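Local coordinates for pectate lyase (Bacillus subtilis, PDB 5AMV), which cleaves polygalacturonate by calcium-dependent elimination, releasing oligosaccharides with unsaturated galacturonosyl groups at their non-reducing ends, at residues A1-Q6 with T130-G135; D77-E82 with A111-N116; D161-F166 with G204-S209. All coordinates share one frame; numbering follows the deposited sequence. Where two conformers were deposited one is given.

Interaction 1 of 3, residues A1-Q6 with T130-G135; sequences ADLGHQ and TIVGSG
One strand of the parallel beta-helix, 129-133, receives the first turn of the chain here, and the meeting is mostly van der Waals, L3 and G4 set against T130, V132 and G133. The L3 side chain starts out toward the strand with CG anti to its backbone N (chi1 -180°). Its CD2 then lies 3.9 Å from V132 CB, and the L3 and V132 side chains slide past each other in opposite directions. L3 CD2 is also 3.7 Å from G133 O. V132 CG2 comes 4.0 Å from G4 CA, and T130 CG2 3.5 Å from G4 O. No direct hydrogen bond crosses, but one water ties the two sides, donating to G4 O and Q6 O and accepting from T130 OG1 at 2.7 Å. The turn is also tied within itself: H5 ND1 donates to D2 OD1 at 2.7 Å, and Q6 NE2 to A1 O at 2.9 Å. T130 OG1 is further bonded to G24 N, and Q6 OE1 to R155. Strand 129-133 itself runs between parallel strands 54-58 and 152-155, with Y57 touching V132 from one neighbour and R155 touching both L3 and V132 from the other.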
# COMPACT_ATOMS: atom_id res chain seq x y z
N ALA A 1 -22.78 -1.19 -16.83
CA ALA A 1 -21.53 -1.79 -17.42
C ALA A 1 -21.08 -2.91 -16.49
O ALA A 1 -21.41 -2.91 -15.30
CB ALA A 1 -20.43 -0.73 -17.59
N ASP A 2 -20.36 -3.88 -17.03
CA ASP A 2 -19.85 -4.95 -16.16
C ASP A 2 -18.59 -4.44 -15.46
O ASP A 2 -18.07 -3.35 -15.80
CB ASP A 2 -19.62 -6.28 -16.92
CG ASP A 2 -18.56 -6.18 -18.04
OD1 ASP A 2 -17.63 -5.34 -18.02
OD2 ASP A 2 -18.64 -7.00 -18.98
N LEU A 3 -18.10 -5.24 -14.52
CA LEU A 3 -16.96 -4.85 -13.66
C LEU A 3 -15.74 -4.42 -14.46
O LEU A 3 -15.07 -3.43 -14.13
CB LEU A 3 -16.60 -6.01 -12.71
CG LEU A 3 -15.44 -5.80 -11.74
CD1 LEU A 3 -15.83 -4.72 -10.75
CD2 LEU A 3 -15.17 -7.08 -10.97
N GLY A 4 -15.44 -5.14 -15.53
CA GLY A 4 -14.29 -4.81 -16.34
C GLY A 4 -14.42 -3.49 -17.08
O GLY A 4 -13.42 -2.90 -17.42
N HIS A 5 -15.67 -3.06 -17.33
CA HIS A 5 -15.94 -1.83 -18.11
C HIS A 5 -16.35 -0.63 -17.24
O HIS A 5 -16.50 0.48 -17.76
CB HIS A 5 -16.97 -2.07 -19.22
CG HIS A 5 -16.47 -2.94 -20.34
ND1 HIS A 5 -16.54 -4.32 -20.29
CD2 HIS A 5 -15.88 -2.63 -21.51
CE1 HIS A 5 -16.00 -4.82 -21.39
NE2 HIS A 5 -15.60 -3.82 -22.15
N GLN A 6 -16.49 -0.84 -15.94
CA GLN A 6 -16.85 0.21 -15.00
C GLN A 6 -15.72 1.21 -14.78
O GLN A 6 -14.54 0.89 -14.92
CB GLN A 6 -17.31 -0.40 -13.68
CG GLN A 6 -18.74 -0.92 -13.75
CD GLN A 6 -19.10 -1.77 -12.57
OE1 GLN A 6 -18.50 -1.65 -11.50
NE2 GLN A 6 -20.06 -2.66 -12.75
N THR A 130 -7.48 -1.61 -16.99
CA THR A 130 -8.33 -2.06 -15.90
C THR A 130 -8.00 -3.51 -15.61
O THR A 130 -7.97 -4.34 -16.52
CB THR A 130 -9.83 -1.95 -16.24
OG1 THR A 130 -10.17 -0.56 -16.39
CG2 THR A 130 -10.72 -2.65 -15.14
N ILE A 131 -7.69 -3.80 -14.35
CA ILE A 131 -7.40 -5.17 -13.92
C ILE A 131 -8.37 -5.50 -12.81
O ILE A 131 -8.39 -4.84 -11.78
CB ILE A 131 -5.92 -5.34 -13.41
CG1 ILE A 131 -4.91 -4.73 -14.40
CG2 ILE A 131 -5.63 -6.84 -12.97
CD1 ILE A 131 -3.43 -4.86 -13.96
N VAL A 132 -9.19 -6.54 -13.02
CA VAL A 132 -10.25 -6.86 -12.07
C VAL A 132 -10.27 -8.37 -11.80
O VAL A 132 -10.00 -9.17 -12.69
CB VAL A 132 -11.67 -6.37 -12.49
CG1 VAL A 132 -11.70 -4.82 -12.66
CG2 VAL A 132 -12.09 -7.02 -13.79
N GLY A 133 -10.55 -8.73 -10.56
CA GLY A 133 -10.67 -10.15 -10.26
C GLY A 133 -11.95 -10.75 -10.78
O GLY A 133 -13.03 -10.13 -10.72
N SER A 134 -11.86 -11.98 -11.29
CA SER A 134 -13.05 -12.72 -11.68
C SER A 134 -13.62 -13.45 -10.46
O SER A 134 -12.90 -14.16 -9.75
CB SER A 134 -12.70 -13.72 -12.79
OG SER A 134 -12.44 -13.06 -14.01
N GLY A 135 -14.91 -13.27 -10.20
CA GLY A 135 -15.54 -13.96 -9.09
C GLY A 135 -14.98 -13.48 -7.75
O GLY A 135 -14.57 -12.33 -7.63
O HOH W 1 -12.79 -0.26 -16.88

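Interaction 2 of 3, residues D77-E82 with A111-N116; sequences DYKDPE and ARSQKN
D80 and R112 meet in a two-pronged salt bridge that fastens the loop following helix 75-78 to the side of helix 105-121. The grip is side-on: R112 NE reaches D80 OD1 at 2.8 Å and R112 NH2 reaches D80 OD2 at 3.0 Å. Both acceptors lie near the guanidinium plane, yet the donors stand well above the carboxylate, because the two planes are turned 63° apart. A bend at chi3 (-55°) brings the R112 head round to that position. On the opposite face of the carboxylate, OD2 also accepts from the backbone N of E82, closing an Asx turn, while a water donates to D80 OD1. E82 joins more loosely, its OE2 3.5 Å from R112 NH2, and a second water bridges E82 OE1 to that same nitrogen.

Backbone groups of the loop find their mates on the helix side chains. N116 ND2 donates to Y78 O at 2.8 Å in a practically straight bond (179°), the oxygen lying in the amide plane; the water on D80 OD1 also accepts from this nitrogen. Y78 O further receives a CH contact from S113 CA at 3.6 Å. S113 OG takes the N-H of D80 at 2.8 Å and is itself bonded to A109 O, so this buried hydroxyl is used twice. Y78 OH is held by N65.

The chemistry is thus ionic at D80 and R112 and side chain to backbone at S113 and N116: these helix side chains answer the last helical C=O, of Y78, and the N-H of D80 just beyond the helix, and the buried D80 carboxylate, with both oxygens bonded to R112, is likely to stay ionised.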
# COMPACT_ATOMS: atom_id res chain seq x y z
N ASP A 77 16.57 -20.24 -5.47
CA ASP A 77 16.47 -20.03 -6.92
C ASP A 77 16.94 -18.61 -7.28
O ASP A 77 17.50 -18.39 -8.34
CB ASP A 77 15.05 -20.29 -7.46
CG ASP A 77 14.64 -21.73 -7.23
OD1 ASP A 77 15.24 -22.58 -7.93
OD2 ASP A 77 13.79 -21.99 -6.36
N TYR A 78 16.73 -17.68 -6.38
CA TYR A 78 17.10 -16.29 -6.60
C TYR A 78 18.46 -15.94 -6.02
O TYR A 78 19.05 -14.94 -6.44
CB TYR A 78 16.10 -15.40 -5.84
CG TYR A 78 14.69 -15.49 -6.32
CD1 TYR A 78 14.36 -15.26 -7.65
CD2 TYR A 78 13.66 -15.71 -5.41
CE1 TYR A 78 13.02 -15.29 -8.09
CE2 TYR A 78 12.31 -15.73 -5.84
CZ TYR A 78 12.00 -15.52 -7.16
OH TYR A 78 10.72 -15.48 -7.62
N LYS A 79 18.95 -16.73 -5.06
CA LYS A 79 20.14 -16.34 -4.28
C LYS A 79 21.36 -16.26 -5.18
O LYS A 79 21.64 -17.16 -5.98
CB LYS A 79 20.43 -17.31 -3.13
CG LYS A 79 21.45 -16.73 -2.16
CD LYS A 79 21.89 -17.73 -1.09
CE LYS A 79 22.80 -18.87 -1.63
NZ LYS A 79 24.23 -18.49 -2.08
N ASP A 80 22.08 -15.14 -5.07
CA ASP A 80 23.35 -15.04 -5.82
C ASP A 80 24.29 -16.09 -5.27
O ASP A 80 24.38 -16.27 -4.08
CB ASP A 80 23.96 -13.64 -5.63
CG ASP A 80 25.20 -13.43 -6.47
OD1 ASP A 80 25.02 -13.06 -7.65
OD2 ASP A 80 26.31 -13.62 -5.92
N PRO A 81 25.11 -16.71 -6.15
CA PRO A 81 26.06 -17.72 -5.64
C PRO A 81 26.96 -17.25 -4.50
O PRO A 81 27.42 -18.08 -3.67
CB PRO A 81 26.92 -18.05 -6.88
CG PRO A 81 25.96 -17.85 -8.00
CD PRO A 81 25.06 -16.68 -7.63
N GLU A 82 27.28 -15.95 -4.48
CA GLU A 82 28.19 -15.43 -3.46
C GLU A 82 27.51 -14.93 -2.19
O GLU A 82 28.18 -14.62 -1.22
CB GLU A 82 29.02 -14.30 -4.03
CG GLU A 82 30.07 -14.76 -5.07
CD GLU A 82 30.73 -13.57 -5.75
OE1 GLU A 82 31.46 -12.77 -5.09
OE2 GLU A 82 30.47 -13.40 -6.95
N ALA A 111 22.29 -7.48 -3.29
CA ALA A 111 21.57 -6.67 -4.26
C ALA A 111 21.26 -7.48 -5.53
O ALA A 111 20.16 -7.39 -6.07
CB ALA A 111 22.38 -5.39 -4.61
N ARG A 112 22.24 -8.26 -5.99
CA ARG A 112 22.00 -9.14 -7.16
C ARG A 112 20.88 -10.13 -6.89
O ARG A 112 20.01 -10.38 -7.78
CB ARG A 112 23.29 -9.86 -7.61
CG ARG A 112 24.29 -8.87 -8.23
CD ARG A 112 25.51 -9.60 -8.87
NE ARG A 112 26.23 -10.51 -7.96
CZ ARG A 112 27.30 -10.19 -7.24
NH1 ARG A 112 27.79 -8.95 -7.27
NH2 ARG A 112 27.85 -11.11 -6.44
N SER A 113 20.89 -10.71 -5.69
CA SER A 113 19.86 -11.64 -5.29
C SER A 113 18.47 -10.98 -5.34
O SER A 113 17.51 -11.54 -5.91
CB SER A 113 20.13 -12.13 -3.86
OG SER A 113 21.44 -12.70 -3.82
N GLN A 114 18.39 -9.80 -4.75
CA GLN A 114 17.16 -9.02 -4.74
C GLN A 114 16.68 -8.72 -6.17
O GLN A 114 15.49 -8.81 -6.49
CB GLN A 114 17.40 -7.73 -3.94
CG GLN A 114 16.13 -7.05 -3.57
CD GLN A 114 16.36 -5.89 -2.68
OE1 GLN A 114 17.27 -5.07 -2.90
NE2 GLN A 114 15.53 -5.81 -1.62
N LYS A 115 17.63 -8.37 -7.05
CA LYS A 115 17.23 -8.04 -8.41
C LYS A 115 16.70 -9.27 -9.15
O LYS A 115 15.79 -9.18 -9.95
CB LYS A 115 18.37 -7.34 -9.14
CG LYS A 115 18.56 -5.88 -8.64
CD LYS A 115 19.90 -5.31 -9.12
CE LYS A 115 20.07 -3.84 -8.74
NZ LYS A 115 20.97 -3.63 -7.57
N ASN A 116 17.23 -10.45 -8.84
CA ASN A 116 16.71 -11.68 -9.46
C ASN A 116 15.22 -11.89 -9.08
O ASN A 116 14.40 -12.24 -9.90
CB ASN A 116 17.53 -12.86 -8.94
CG ASN A 116 18.96 -12.85 -9.46
OD1 ASN A 116 19.26 -12.25 -10.50
ND2 ASN A 116 19.84 -13.58 -8.79
O HOH W 2 22.87 -13.59 -9.23
O HOH W 3 29.84 -10.69 -4.23

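Interaction 3 of 3, residues D161-F166 with G204-S209; sequences DAYDYF and GSRPDS. With GOL (glycerol), chain E; ACT (acetate ion), chain D.
R206 reaches from the loop after strand 200-202 to the loop after strand 158-160, two neighbouring turns of the parallel beta-helix, and D161, Y163 and Y165 receive it. The ionic part is a salt bridge: R206 NE donates to D161 OD2 at 2.8 Å and 179°, on the syn side of the carboxylate, whose plane stands nearly upright on the guanidinium. D161 OD1 is taken by H222 NE2.

The stacking part belongs to Y163. Its ring lies flat under the guanidinium, centres 3.7 Å apart and planes within 4°, a cation-pi pair in which R206 CZ sits over the ring, while R206 CD adds a CH-pi contact to the same face. A trans first torsion (chi1 -173°) carries the Y163 ring to the R206 side.

Hydrogen bonds to uncharged acceptors follow: R206 NH1 donates to Y165 OH at 3.1 Å, and a water links R206 NH2 to D161 O. An alanine in place of R206 would remove all of these, and is likely to leave the D161 carboxylate without its cation and the Y163 ring without its flat cover.

A glycerol and an acetate, probably from the crystallisation liquor, lie against this surface contact; the Y163 side chain is about 13 Å from the bound calcium ion. The glycerol O1 lies over the guanidinium face opposite Y163, and its O3 accepts from S205 N and donates to D161 OD2. The acetate OXT takes the Y163 hydroxyl, at 2.6 Å from OH.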
# COMPACT_ATOMS: atom_id res chain seq x y z
N ASP A 161 1.08 -11.19 0.57
CA ASP A 161 2.44 -11.60 0.88
C ASP A 161 3.45 -11.21 -0.19
O ASP A 161 4.02 -12.08 -0.88
CB ASP A 161 2.44 -13.13 1.15
CG ASP A 161 3.72 -13.61 1.84
OD1 ASP A 161 4.52 -12.79 2.29
OD2 ASP A 161 3.91 -14.83 1.91
N ALA A 162 3.63 -9.89 -0.37
CA ALA A 162 4.68 -9.39 -1.25
C ALA A 162 6.02 -9.47 -0.45
O ALA A 162 6.37 -8.57 0.35
CB ALA A 162 4.32 -7.94 -1.74
N TYR A 163 6.69 -10.62 -0.58
CA TYR A 163 7.72 -11.06 0.36
C TYR A 163 9.09 -10.93 -0.29
O TYR A 163 9.29 -11.41 -1.42
CB TYR A 163 7.48 -12.54 0.66
CG TYR A 163 8.33 -13.19 1.74
CD1 TYR A 163 9.62 -13.67 1.46
CD2 TYR A 163 7.87 -13.26 3.07
CE1 TYR A 163 10.36 -14.31 2.42
CE2 TYR A 163 8.63 -13.90 4.07
CZ TYR A 163 9.90 -14.39 3.74
OH TYR A 163 10.68 -15.00 4.72
N ASP A 164 10.02 -10.32 0.43
CA ASP A 164 11.38 -10.13 -0.10
C ASP A 164 12.30 -11.08 0.65
O ASP A 164 12.45 -10.98 1.89
CB ASP A 164 11.77 -8.65 0.15
CG ASP A 164 13.10 -8.24 -0.42
OD1 ASP A 164 13.97 -9.07 -0.72
OD2 ASP A 164 13.26 -6.99 -0.56
N TYR A 165 12.97 -11.98 -0.08
CA TYR A 165 13.90 -12.90 0.55
C TYR A 165 15.21 -12.23 1.01
O TYR A 165 15.97 -12.84 1.74
CB TYR A 165 14.27 -14.06 -0.37
CG TYR A 165 13.16 -15.07 -0.53
CD1 TYR A 165 12.79 -15.89 0.55
CD2 TYR A 165 12.49 -15.19 -1.75
CE1 TYR A 165 11.76 -16.82 0.40
CE2 TYR A 165 11.47 -16.11 -1.90
CZ TYR A 165 11.12 -16.89 -0.81
OH TYR A 165 10.08 -17.79 -0.98
N PHE A 166 15.47 -10.99 0.58
CA PHE A 166 16.83 -10.40 0.79
C PHE A 166 16.74 -8.96 1.29
O PHE A 166 17.27 -8.05 0.67
CB PHE A 166 17.64 -10.45 -0.53
CG PHE A 166 17.62 -11.82 -1.17
CD1 PHE A 166 18.41 -12.88 -0.61
CD2 PHE A 166 16.82 -12.05 -2.26
CE1 PHE A 166 18.33 -14.17 -1.19
CE2 PHE A 166 16.76 -13.35 -2.85
CZ PHE A 166 17.50 -14.41 -2.29
N GLY A 204 -0.57 -13.11 3.71
CA GLY A 204 -0.70 -14.51 3.32
C GLY A 204 -0.37 -15.42 4.48
O GLY A 204 -0.81 -15.17 5.62
N SER A 205 0.48 -16.42 4.21
CA SER A 205 0.82 -17.43 5.21
C SER A 205 2.16 -17.13 5.91
O SER A 205 2.68 -17.98 6.65
CB SER A 205 0.90 -18.80 4.54
OG SER A 205 1.98 -18.82 3.61
N ARG A 206 2.66 -15.91 5.73
CA ARG A 206 3.98 -15.53 6.25
C ARG A 206 3.90 -14.26 7.12
O ARG A 206 4.53 -13.22 6.82
CB ARG A 206 5.01 -15.41 5.11
CG ARG A 206 5.35 -16.82 4.56
CD ARG A 206 6.56 -16.83 3.63
NE ARG A 206 6.28 -16.28 2.29
CZ ARG A 206 7.09 -16.46 1.24
NH1 ARG A 206 8.24 -17.13 1.39
NH2 ARG A 206 6.81 -15.97 0.03
N PRO A 207 3.11 -14.32 8.21
CA PRO A 207 3.05 -13.15 9.09
C PRO A 207 4.42 -12.79 9.68
O PRO A 207 5.30 -13.67 9.89
CB PRO A 207 2.05 -13.56 10.17
CG PRO A 207 2.17 -15.12 10.23
CD PRO A 207 2.42 -15.51 8.78
N ASP A 208 4.60 -11.50 9.96
CA ASP A 208 5.86 -10.97 10.45
C ASP A 208 6.33 -11.54 11.79
O ASP A 208 7.53 -11.51 12.08
CB ASP A 208 5.77 -9.46 10.61
CG ASP A 208 5.66 -8.74 9.29
OD1 ASP A 208 5.82 -9.40 8.25
OD2 ASP A 208 5.43 -7.52 9.32
N SER A 209 5.38 -12.05 12.58
CA SER A 209 5.68 -12.60 13.91
C SER A 209 6.74 -13.69 13.87
O SER A 209 7.45 -13.89 14.85
CB SER A 209 4.40 -13.15 14.55
OG SER A 209 3.84 -14.16 13.74
C1 GOL E . 3.04 -18.13 -0.71
O1 GOL E . 3.85 -17.83 0.39
C2 GOL E . 1.67 -18.09 -0.09
O2 GOL E . 1.67 -19.07 0.94
C3 GOL E . 1.41 -16.67 0.43
O3 GOL E . 1.86 -16.47 1.75
C ACT D . 13.04 -17.33 4.23
O ACT D . 12.05 -18.09 4.06
OXT ACT D . 12.90 -16.10 3.93
CH3 ACT D . 14.34 -17.88 4.72
O HOH W 4 4.42 -14.87 -1.38

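Interaction 1 is the buried one: apolar side chains and a single bridging water set the N-terminal turn against a beta-helix strand. Interaction 2 is partly buried and interaction 3 lies at the surface; both work through charge, each built on an arginine-aspartate salt bridge, but 2 adds side-chain bonds to backbone at a helix, whereas 3 adds a flat cation-pi stack between loops. These two are direct neighbours: 161-166 packs through F166 on Y78 of helix 75-78 and S113 of helix 105-121, the two elements joined in interaction 2. Interaction 1 stands apart, about 15 Å from interaction 3 at the nearest atoms, although interaction 2 is nested within its chain loop.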